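Local atomic coordinates of nicotinate-nucleotide pyrophosphorylase (Ehrlichia chaffeensis, PDB entry 3L0G), a protein that probably converts quinolinate to nicotinate mononucleotide by decarboxylating phosphoribosyl transfer, a step in the biosynthesis of NAD(+). Residues D215-V220 and K242-I247. Numbering follows the deposited sequence. Where two conformers were deposited one is given.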
loop_
_atom_site.group_PDB
_atom_site.type_symbol
_atom_site.label_atom_id
_atom_site.label_comp_id
_atom_site.label_asym_id
_atom_site.label_seq_id
_atom_site.Cartn_x
_atom_site.Cartn_y
_atom_site.Cartn_z
ATOM N N ASP C 215 2.154 25.657 27.537
ATOM C CA ASP C 215 1.032 25.494 28.449
ATOM C C ASP C 215 0.964 26.478 29.598
ATOM O O ASP C 215 0.133 26.316 30.465
ATOM C CB ASP C 215 0.856 24.047 28.918
ATOM C CG ASP C 215 2.055 23.495 29.581
ATOM O OD1 ASP C 215 2.935 24.284 29.999
ATOM O OD2 ASP C 215 2.117 22.240 29.675
ATOM N N ASN C 216 1.789 27.527 29.576
ATOM C CA ASN C 216 1.572 28.660 30.480
ATOM C C ASN C 216 2.114 29.936 29.892
ATOM O O ASN C 216 2.727 29.930 28.811
ATOM C CB ASN C 216 2.153 28.378 31.875
ATOM C CG ASN C 216 3.659 28.190 31.853
ATOM O OD1 ASN C 216 4.365 28.893 31.145
ATOM N ND2 ASN C 216 4.147 27.232 32.615
ATOM N N ILE C 217 1.890 31.048 30.584
ATOM C CA ILE C 217 2.230 32.348 30.034
ATOM C C ILE C 217 3.758 32.554 29.974
ATOM O O ILE C 217 4.295 33.187 29.031
ATOM C CB ILE C 217 1.543 33.461 30.860
ATOM C CG1 ILE C 217 0.057 33.537 30.469
ATOM C CG2 ILE C 217 2.258 34.810 30.706
ATOM C CD1 ILE C 217 -0.213 33.939 29.043
ATOM N N SER C 218 4.449 32.044 30.982
ATOM C CA SER C 218 5.908 32.067 30.979
ATOM C C SER C 218 6.474 31.424 29.699
ATOM O O SER C 218 7.362 31.971 29.076
ATOM C CB SER C 218 6.452 31.343 32.224
ATOM O OG SER C 218 7.881 31.341 32.203
ATOM N N GLN C 219 5.936 30.287 29.281
ATOM C CA GLN C 219 6.414 29.646 28.044
ATOM C C GLN C 219 6.061 30.419 26.795
ATOM O O GLN C 219 6.842 30.461 25.853
ATOM C CB GLN C 219 5.899 28.215 27.954
ATOM C CG GLN C 219 6.517 27.303 29.004
ATOM C CD GLN C 219 6.075 25.883 28.852
ATOM O OE1 GLN C 219 4.921 25.624 28.518
ATOM N NE2 GLN C 219 6.991 24.943 29.068
ATOM N N VAL C 220 4.906 31.075 26.795
ATOM C CA VAL C 220 4.574 32.002 25.729
ATOM C C VAL C 220 5.582 33.178 25.665
ATOM O O VAL C 220 6.106 33.506 24.598
ATOM C CB VAL C 220 3.165 32.568 25.889
ATOM C CG1 VAL C 220 2.943 33.659 24.882
ATOM C CG2 VAL C 220 2.092 31.445 25.741
ATOM N N LYS C 242 -6.687 34.956 26.723
ATOM C CA LYS C 242 -6.821 36.400 26.535
ATOM C C LYS C 242 -5.526 37.101 26.917
ATOM O O LYS C 242 -5.119 38.027 26.253
ATOM C CB LYS C 242 -7.997 36.978 27.321
ATOM C CG LYS C 242 -9.369 36.641 26.711
ATOM C CD LYS C 242 -10.523 37.182 27.606
ATOM C CE LYS C 242 -11.909 36.951 26.953
ATOM N NZ LYS C 242 -13.030 37.535 27.787
ATOM N N LYS C 243 -4.850 36.630 27.960
ATOM C CA LYS C 243 -3.569 37.240 28.336
ATOM C C LYS C 243 -2.518 37.013 27.267
ATOM O O LYS C 243 -1.694 37.888 27.018
ATOM C CB LYS C 243 -3.090 36.694 29.681
ATOM C CG LYS C 243 -1.764 37.193 30.164
ATOM C CD LYS C 243 -1.925 38.531 30.816
ATOM C CE LYS C 243 -0.581 39.252 31.021
ATOM N NZ LYS C 243 -0.807 40.471 31.839
ATOM N N ALA C 244 -2.524 35.824 26.657
ATOM C CA ALA C 244 -1.543 35.492 25.641
ATOM C C ALA C 244 -1.718 36.383 24.424
ATOM O O ALA C 244 -0.754 36.936 23.931
ATOM C CB ALA C 244 -1.643 34.011 25.242
ATOM N N VAL C 245 -2.954 36.529 23.955
ATOM C CA VAL C 245 -3.249 37.361 22.792
ATOM C C VAL C 245 -2.675 38.758 23.021
ATOM O O VAL C 245 -2.038 39.327 22.134
ATOM C CB VAL C 245 -4.765 37.458 22.508
ATOM C CG1 VAL C 245 -5.066 38.519 21.455
ATOM C CG2 VAL C 245 -5.333 36.101 22.067
ATOM N N ASP C 246 -2.874 39.290 24.221
ATOM C CA ASP C 246 -2.385 40.619 24.553
ATOM C C ASP C 246 -0.860 40.715 24.498
ATOM O O ASP C 246 -0.295 41.645 23.925
ATOM C CB ASP C 246 -2.849 40.997 25.946
ATOM C CG ASP C 246 -2.506 42.402 26.281
ATOM O OD1 ASP C 246 -3.103 43.301 25.661
ATOM O OD2 ASP C 246 -1.628 42.590 27.141
ATOM N N ILE C 247 -0.187 39.752 25.122
ATOM C CA ILE C 247 1.280 39.738 25.190
ATOM C C ILE C 247 1.866 39.543 23.804
ATOM O O ILE C 247 2.840 40.147 23.448
ATOM C CB ILE C 247 1.822 38.585 26.086
ATOM C CG1 ILE C 247 1.467 38.824 27.556
ATOM C CG2 ILE C 247 3.342 38.464 25.941
ATOM C CD1 ILE C 247 1.718 37.628 28.460
#
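I217, the first residue of helix 217-225, carries the contact by sending its two branches to different residues of helix 238-248. At the end of the longer branch, I217 CD1 comes to rest on the backbone of the second helix, 3.8 Å from A244 N. The methyl side chain of A244 suits this place, because it lets a bulky neighbour approach the main chain closely. The shorter branch reaches one turn further along, where, in the conformer given, I217 CG2 meets I247 CD1 at 3.6 Å; I247 was modelled in two conformations, which makes this half of the contact less certain. In I217, chi1 (-77°) sets CG2 anti to the backbone N and CG1 anti to the carbonyl carbon, and chi2 (-64°) then brings CD1 to A244. K243 closes the outer side with the aliphatic part of its chain, its CG 3.8 Å from I217 CD1, and the two side chains run nearly perpendicular. A bend at chi2 (82°) then turns the rest of the lysine away, so that its methylenes cover the isoleucine while the ammonium group points off from the apolar contact.

Behind I217, N216 takes the N-cap position: its OD1 accepts from Q219 N at 2.8 Å, satisfying an amide of the first turn that has no carbonyl of its own helix to bind. The side chain of Q219 folds back in turn, and its OE1 receives D215 N at 2.9 Å, tying the residues before the helix to its first turn.

Further along, I247, in the same conformer, also packs on E221 and L224 of helix 217-225. The two are neighbouring helices on the outside of the α/β barrel of the C-terminal domain, with strand 230-234 lying between them in sequence and its L233 touching both V220 and A244.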